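Local coordinates for conjugal transfer protein-like C-terminal domain-containing protein (Enterococcus faecalis, PDB 4EC6) that is of unknown molecular function but is probably a membrane-bound TraM-type transfer protein of plasmid conjugation, with an NTF2-like domain resembling VirB8 secretion proteins, at residues Ser80-Tyr85 and Val90-Trp95; Leu98-Lys103 and Pro153-Phe158; Ile136-Glu141 and Phe147-Gln152. All blocks are in the same frame, centred on the assembly; numbering follows the deposited sequence.

Contact 1. Residues Ser80-Tyr85 and Val90-Trp95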
# COMPACT_ATOMS: atom_id res chain seq x y z
N SER A 80 23.36 10.02 8.37
CA SER A 80 23.44 10.70 7.07
C SER A 80 22.38 10.27 6.13
O SER A 80 21.87 11.07 5.39
CB SER A 80 24.76 10.42 6.38
OG SER A 80 25.75 10.99 7.15
N SER A 81 22.09 8.98 6.12
CA SER A 81 21.15 8.45 5.16
C SER A 81 19.71 8.88 5.48
O SER A 81 18.87 8.76 4.64
CB SER A 81 21.26 6.92 5.05
OG SER A 81 22.62 6.56 4.90
N LEU A 82 19.45 9.35 6.70
CA LEU A 82 18.14 9.86 7.00
C LEU A 82 18.05 11.38 7.13
O LEU A 82 16.96 11.94 7.24
CB LEU A 82 17.50 9.13 8.18
CG LEU A 82 18.09 9.20 9.55
CD1 LEU A 82 18.01 10.63 10.07
CD2 LEU A 82 17.28 8.23 10.40
N ARG A 83 19.19 12.05 7.03
CA ARG A 83 19.32 13.50 7.20
C ARG A 83 18.34 14.33 6.39
O ARG A 83 17.74 15.24 6.94
CB ARG A 83 20.78 13.95 6.98
CG ARG A 83 21.11 15.43 7.15
CD ARG A 83 20.01 16.21 7.88
NE ARG A 83 20.34 16.43 9.27
CZ ARG A 83 19.50 16.75 10.24
NH1 ARG A 83 18.18 16.89 10.07
NH2 ARG A 83 20.03 16.94 11.45
N THR A 84 18.16 14.01 5.10
CA THR A 84 17.31 14.81 4.21
C THR A 84 15.87 14.73 4.55
O THR A 84 15.16 15.63 4.21
CB THR A 84 17.42 14.44 2.72
OG1 THR A 84 17.20 13.02 2.56
CG2 THR A 84 18.78 14.82 2.16
N TYR A 85 15.43 13.63 5.18
CA TYR A 85 14.04 13.47 5.64
C TYR A 85 13.71 14.22 6.90
O TYR A 85 12.55 14.55 7.12
CB TYR A 85 13.73 12.02 5.92
CG TYR A 85 13.80 11.20 4.70
CD1 TYR A 85 12.73 11.18 3.81
CD2 TYR A 85 14.92 10.46 4.41
CE1 TYR A 85 12.77 10.44 2.66
CE2 TYR A 85 14.98 9.74 3.23
CZ TYR A 85 13.89 9.74 2.37
OH TYR A 85 13.92 9.01 1.20
N VAL A 90 15.46 19.28 14.35
CA VAL A 90 15.41 18.14 15.24
C VAL A 90 16.84 17.70 15.51
O VAL A 90 17.66 17.67 14.57
CB VAL A 90 14.65 16.98 14.58
CG1 VAL A 90 14.78 15.71 15.42
CG2 VAL A 90 13.19 17.38 14.32
N ASP A 91 17.14 17.37 16.78
CA ASP A 91 18.47 16.90 17.16
C ASP A 91 18.52 15.41 16.81
O ASP A 91 17.83 14.61 17.43
CB ASP A 91 18.76 17.19 18.66
CG ASP A 91 20.13 16.55 19.20
OD1 ASP A 91 20.82 15.81 18.49
OD2 ASP A 91 20.52 16.76 20.38
N ILE A 92 19.28 15.05 15.78
CA ILE A 92 19.40 13.64 15.39
C ILE A 92 20.78 13.11 15.74
O ILE A 92 21.12 11.98 15.39
CB ILE A 92 19.11 13.33 13.89
CG1 ILE A 92 20.13 14.02 12.98
CG2 ILE A 92 17.69 13.69 13.50
CD1 ILE A 92 20.19 13.44 11.58
N SER A 93 21.57 13.91 16.45
CA SER A 93 22.95 13.49 16.83
C SER A 93 23.03 12.17 17.65
O SER A 93 24.01 11.44 17.55
CB SER A 93 23.64 14.61 17.60
OG SER A 93 22.97 14.79 18.85
N ASP A 94 22.00 11.86 18.43
CA ASP A 94 21.95 10.58 19.19
C ASP A 94 21.10 9.41 18.59
O ASP A 94 20.96 8.38 19.23
CB ASP A 94 21.61 10.82 20.68
CG ASP A 94 22.62 11.79 21.37
OD1 ASP A 94 22.19 12.73 22.08
OD2 ASP A 94 23.86 11.63 21.18
N TRP A 95 20.54 9.54 17.39
CA TRP A 95 19.73 8.47 16.83
C TRP A 95 20.67 7.39 16.39
O TRP A 95 21.61 7.69 15.69
CB TRP A 95 18.92 8.96 15.65
CG TRP A 95 17.83 9.96 16.00
CD1 TRP A 95 17.66 10.66 17.19
CD2 TRP A 95 16.75 10.43 15.15
NE1 TRP A 95 16.58 11.46 17.12
CE2 TRP A 95 16.00 11.37 15.93
CE3 TRP A 95 16.35 10.16 13.84
CZ2 TRP A 95 14.90 12.03 15.42
CZ3 TRP A 95 15.23 10.83 13.34
CH2 TRP A 95 14.53 11.74 14.12

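Contact 2. Residues Leu98-Lys103 and Pro153-Phe158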
# COMPACT_ATOMS: atom_id res chain seq x y z
N LEU A 98 18.09 0.94 15.34
CA LEU A 98 17.30 0.46 16.46
C LEU A 98 17.40 -1.05 16.63
O LEU A 98 16.82 -1.57 17.57
CB LEU A 98 15.84 0.87 16.28
CG LEU A 98 15.47 2.34 16.15
CD1 LEU A 98 13.99 2.47 15.85
CD2 LEU A 98 15.77 3.04 17.46
N GLY A 99 18.10 -1.75 15.73
CA GLY A 99 18.21 -3.22 15.80
C GLY A 99 16.92 -4.01 15.53
O GLY A 99 16.76 -5.14 16.01
N LYS A 100 16.00 -3.41 14.77
CA LYS A 100 14.68 -3.95 14.49
C LYS A 100 14.50 -4.02 13.00
O LYS A 100 14.93 -3.16 12.30
CB LYS A 100 13.64 -3.05 15.12
CG LYS A 100 13.85 -2.99 16.62
CD LYS A 100 13.06 -1.91 17.31
CE LYS A 100 11.99 -2.49 18.21
NZ LYS A 100 11.77 -1.56 19.34
N THR A 101 13.90 -5.10 12.52
CA THR A 101 13.72 -5.36 11.11
C THR A 101 12.27 -5.11 10.69
O THR A 101 11.31 -5.56 11.30
CB THR A 101 14.06 -6.81 10.83
OG1 THR A 101 15.39 -7.08 11.30
CG2 THR A 101 13.92 -7.12 9.33
N LEU A 102 12.12 -4.38 9.62
CA LEU A 102 10.83 -3.86 9.29
C LEU A 102 10.25 -4.85 8.30
O LEU A 102 10.79 -5.01 7.21
CB LEU A 102 11.03 -2.48 8.68
CG LEU A 102 9.86 -1.55 8.50
CD1 LEU A 102 9.24 -1.15 9.82
CD2 LEU A 102 10.40 -0.35 7.73
N LYS A 103 9.18 -5.55 8.69
CA LYS A 103 8.59 -6.59 7.81
C LYS A 103 7.45 -6.05 6.97
O LYS A 103 7.19 -6.57 5.89
CB LYS A 103 8.04 -7.79 8.58
CG LYS A 103 9.00 -8.45 9.56
CD LYS A 103 10.32 -8.88 8.93
CE LYS A 103 10.12 -10.01 7.93
NZ LYS A 103 11.10 -9.82 6.82
N PRO A 153 10.34 9.88 16.06
CA PRO A 153 9.19 8.96 16.02
C PRO A 153 8.98 8.23 17.36
O PRO A 153 9.95 7.84 17.98
CB PRO A 153 9.60 7.96 14.94
CG PRO A 153 10.51 8.72 14.05
CD PRO A 153 11.30 9.59 14.98
N LYS A 154 7.73 8.11 17.81
CA LYS A 154 7.35 7.24 18.96
C LYS A 154 6.86 5.87 18.49
O LYS A 154 5.96 5.72 17.65
CB LYS A 154 6.25 7.83 19.87
CG LYS A 154 6.50 9.22 20.47
CD LYS A 154 8.00 9.50 20.53
CE LYS A 154 8.39 10.70 21.40
NZ LYS A 154 9.83 10.52 21.77
N LEU A 155 7.48 4.86 19.05
CA LEU A 155 7.15 3.50 18.73
C LEU A 155 6.41 2.94 19.94
O LEU A 155 6.87 3.11 21.03
CB LEU A 155 8.46 2.78 18.52
CG LEU A 155 8.64 1.64 17.57
CD1 LEU A 155 7.80 1.86 16.30
CD2 LEU A 155 10.14 1.60 17.31
N THR A 156 5.24 2.31 19.77
CA THR A 156 4.51 1.78 20.92
C THR A 156 3.87 0.48 20.53
O THR A 156 3.60 0.25 19.37
CB THR A 156 3.37 2.72 21.35
OG1 THR A 156 2.53 3.01 20.23
CG2 THR A 156 3.91 4.04 21.92
N ASP A 157 3.60 -0.37 21.52
CA ASP A 157 2.94 -1.66 21.27
C ASP A 157 1.50 -1.42 20.84
O ASP A 157 0.92 -0.42 21.20
CB ASP A 157 2.97 -2.51 22.53
CG ASP A 157 4.33 -3.16 22.78
OD1 ASP A 157 5.33 -2.92 22.04
OD2 ASP A 157 4.38 -3.93 23.78
N PHE A 158 0.92 -2.31 20.05
CA PHE A 158 -0.36 -2.05 19.47
C PHE A 158 -1.12 -3.35 19.31
O PHE A 158 -0.54 -4.40 19.05
CB PHE A 158 -0.22 -1.36 18.08
CG PHE A 158 -1.54 -1.20 17.36
CD1 PHE A 158 -2.35 -0.06 17.55
CD2 PHE A 158 -2.03 -2.23 16.54
CE1 PHE A 158 -3.59 0.06 16.90
CE2 PHE A 158 -3.26 -2.10 15.89
CZ PHE A 158 -4.04 -0.94 16.07

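Contact 3. Residues Ile136-Glu141 and Phe147-Gln152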
# COMPACT_ATOMS: atom_id res chain seq x y z
N ILE A 136 3.84 3.41 15.04
CA ILE A 136 4.81 4.48 15.03
C ILE A 136 4.10 5.79 14.65
O ILE A 136 3.33 5.82 13.70
CB ILE A 136 5.99 4.16 14.10
CG1 ILE A 136 7.13 5.08 14.44
CG2 ILE A 136 5.60 4.23 12.62
CD1 ILE A 136 8.42 4.69 13.79
N THR A 137 4.39 6.83 15.43
CA THR A 137 3.83 8.16 15.32
C THR A 137 5.00 9.17 15.20
O THR A 137 6.03 9.05 15.85
CB THR A 137 3.01 8.44 16.58
OG1 THR A 137 2.22 7.30 16.84
CG2 THR A 137 2.06 9.62 16.42
N PHE A 138 4.86 10.14 14.32
CA PHE A 138 5.79 11.24 14.21
C PHE A 138 5.12 12.40 13.46
O PHE A 138 4.13 12.21 12.76
CB PHE A 138 7.08 10.80 13.55
CG PHE A 138 6.93 10.23 12.17
CD1 PHE A 138 7.06 11.06 11.04
CD2 PHE A 138 6.75 8.86 11.96
CE1 PHE A 138 6.96 10.54 9.76
CE2 PHE A 138 6.67 8.34 10.66
CZ PHE A 138 6.76 9.17 9.56
N GLU A 139 5.63 13.60 13.61
CA GLU A 139 5.05 14.72 12.84
C GLU A 139 5.84 15.10 11.59
O GLU A 139 7.00 14.78 11.46
CB GLU A 139 4.80 15.90 13.75
CG GLU A 139 3.97 15.43 14.89
CD GLU A 139 3.78 16.49 15.94
OE1 GLU A 139 3.96 17.71 15.62
OE2 GLU A 139 3.45 16.09 17.10
N VAL A 140 5.19 15.80 10.70
CA VAL A 140 5.68 16.04 9.34
C VAL A 140 5.18 17.42 8.95
O VAL A 140 4.10 17.78 9.33
CB VAL A 140 5.07 14.98 8.41
CG1 VAL A 140 5.07 15.41 6.96
CG2 VAL A 140 5.88 13.72 8.56
N GLU A 141 6.00 18.23 8.29
CA GLU A 141 5.61 19.57 7.87
C GLU A 141 5.95 19.77 6.42
O GLU A 141 6.91 19.18 5.91
CB GLU A 141 6.25 20.64 8.74
CG GLU A 141 5.67 20.69 10.16
CD GLU A 141 6.49 21.59 11.09
OE1 GLU A 141 7.25 22.46 10.59
OE2 GLU A 141 6.41 21.40 12.33
N PHE A 147 8.50 17.78 2.06
CA PHE A 147 8.14 17.44 3.45
C PHE A 147 9.34 17.25 4.33
O PHE A 147 10.40 16.88 3.84
CB PHE A 147 7.33 16.16 3.48
CG PHE A 147 6.13 16.19 2.62
CD1 PHE A 147 4.98 16.83 3.04
CD2 PHE A 147 6.16 15.60 1.35
CE1 PHE A 147 3.86 16.87 2.23
CE2 PHE A 147 5.04 15.65 0.51
CZ PHE A 147 3.89 16.28 0.96
N LEU A 148 9.18 17.50 5.63
CA LEU A 148 10.21 17.13 6.58
C LEU A 148 9.56 16.53 7.84
O LEU A 148 8.46 16.96 8.23
CB LEU A 148 11.07 18.31 6.92
CG LEU A 148 12.03 18.90 5.88
CD1 LEU A 148 12.46 20.32 6.24
CD2 LEU A 148 13.23 18.00 5.73
N VAL A 149 10.20 15.51 8.43
CA VAL A 149 9.85 15.00 9.74
C VAL A 149 10.29 16.04 10.80
O VAL A 149 11.40 16.57 10.71
CB VAL A 149 10.57 13.64 10.03
CG1 VAL A 149 10.38 13.21 11.47
CG2 VAL A 149 10.12 12.55 9.06
N THR A 150 9.47 16.29 11.82
CA THR A 150 9.77 17.30 12.79
C THR A 150 9.73 16.85 14.25
O THR A 150 9.85 17.66 15.15
CB THR A 150 8.82 18.51 12.65
OG1 THR A 150 7.45 18.07 12.81
CG2 THR A 150 8.95 19.18 11.32
N THR A 151 9.47 15.58 14.53
CA THR A 151 9.62 15.06 15.90
C THR A 151 10.36 13.73 15.82
O THR A 151 10.46 13.13 14.75
CB THR A 151 8.29 14.81 16.58
OG1 THR A 151 7.52 13.93 15.75
CG2 THR A 151 7.54 16.08 16.79
N GLN A 152 10.88 13.25 16.93
CA GLN A 152 11.50 11.94 16.90
C GLN A 152 10.34 10.91 16.94
O GLN A 152 9.45 11.09 17.71
CB GLN A 152 12.42 11.77 18.08
CG GLN A 152 12.95 10.35 18.10
CD GLN A 152 13.92 10.11 19.19
OE1 GLN A 152 13.73 10.59 20.29
NE2 GLN A 152 14.97 9.35 18.91

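Contact 1. Residues Ser80-Tyr85 and Val90-Trp95
Leu82 and Ile92 lie alongside each other, pointing opposite ways, with their CD1 atoms 3.9 Å apart between the chain around helix 75-82 and the loop that leads on to strand 101-112. This is the densely packed part of the contact. With CG placed between its backbone N and carbonyl carbon (chi1 64°), Leu82 sends both methyls across the gap. They approach Trp95 at CE3, at about a right angle to that side chain, and CD2 lies 4.1 Å from CE3 near the plane of the indole. One face of the same ring is covered from within the loop, where Ile92 CG2 sits 3.5 Å above its centre. A type I turn from Ile92 to Trp95, closed by Trp95 N on Ile92 O at 3.2 Å, brings the two side chains together. Tyr67 of helix 54-68 covers Leu82, and Pro153 touches Trp95.

Toward solvent the contact loosens. Arg83, bent at chi2 and chi3, brings its guanidinium to Ile92, whose CD1 lies 3.4 Å above one face, offset toward the rim. NH2 comes to 3.3 Å from Ile92 CG1, whereas Val90 O, at the edge of the group, is 4.0 Å from NH2. NH1 makes weak hydrogen bonds with Val86 O and Ser87 O. Farther out, the exposed Asp91 and Ser93 bond within the loop: Asp91 OD1 accepts from Ser93 N at 2.9 Å in an Asx turn.

Cohesion between the segments is therefore apolar. Ile92 serves both sides, meeting leucine and indole inward and the arginine outward, and the cation takes its weak polar partners from carbonyls of the short connection between the segments while its flat face rests on aliphatic carbon.

Contact 2. Residues Leu98-Lys103 and Pro153-Phe158
Lys100 sets out beside its own backbone N (chi1 -60°) and bends at chi3 (113°), which carries its amino end across to Leu155. Leu155 answers with a first torsion well away from a staggered value (chi1 -149°), and its CD2 faces the lysine tip to tip, 4.1 Å from Lys100 NZ. The same methyl touches the branch of a second leucine, with Leu155 CD2 4.2 Å from Leu98 CD1. One methyl thus meets both an aliphatic neighbour and an ammonium group.

Leu98 and Lys100 lie in the loop that enters strand 101-112, and Leu155 on strand 147-157; these are the outermost strands of the four-stranded antiparallel sheet in this chain. They are not sheet neighbours: the nearest CA atoms, Leu98 and Leu155, stand 10.8 Å apart, and, consistent with the strongly curved sheet of NTF2-like folds, the approach is made by side chains alone. Phe69 lies against Leu155 and also against Leu102, while Tyr68 of helix 54-68 packs on Leu98. Backbone bonding goes instead to the inner strands, with Thr101 pairing with Ser126 and Thr156 with Lys135. Farther along the second segment, Asp157 OD1 forms a salt bridge with Lys132 NZ.

Contact 3. Residues Ile136-Glu141 and Phe147-Gln152
Val140 and Val149 face each other as an antiparallel non-hydrogen-bonded pair in the beta hairpin of strands 131-142 and 147-157, with CA atoms 4.3 Å apart. Next to them Glu141 and Leu148 form a regular hydrogen-bonded pair, in which Glu141 N reaches Leu148 O and Leu148 N reaches Glu141 O, both at 2.8 Å. The carbonyl of Leu148 is further approached by Val140 CA in a CA-H...O contact.

On the other side of the valines the pattern is altered where strand 147-157 breaks. Glu139 O still receives Thr150 N at 2.9 Å, but the donor stands 47° out of the carbonyl plane. The return bond is taken over by a side chain: Glu139 N donates to Thr151 OG1 at 2.9 Å, nearly straight at 165°, so a hydroxyl replaces a main-chain acceptor. A chi1 of 55° in Thr151 puts OG1 there and leaves CG2 against the Glu139 carboxylate. Val140, pointing its own polar backbone away from the hairpin partner, bonds Tyr117 on the next strand. Val149 likewise turns its backbone outward, to Tyr85.

On the face carrying Val140 and Val149, Phe138 crosses Val149 at about a right angle and meets the ring of Phe64 of helix 54-68. On the opposite face, the extended Glu141 chain brings its carboxylate carbon CD to 3.5 Å from Thr150 CG2.

Contacts 1 and 3 have the nearest centres, 12 Å apart, and Tyr85 O lies 2.9 Å from Val149 N, a probable hydrogen bond tying the chain beyond helix 75-82 to the outer strand of the hairpin. Trp95 extends contact 1 toward contact 2, its CH2 lying 4.0 Å from Pro153 CD, although these centres are 17 Å apart. Contacts 2 and 3 share strand 147-157, with centres 15 Å apart on opposite sides of the chain's centre; the probable hydrogen bond from Lys154 N to Thr137 O (2.8 Å) resumes the sheet pairing after the irregular part of that strand. All three fall within the conjugal transfer protein-like C-terminal domain, joining its helical layer, loop and curled sheet.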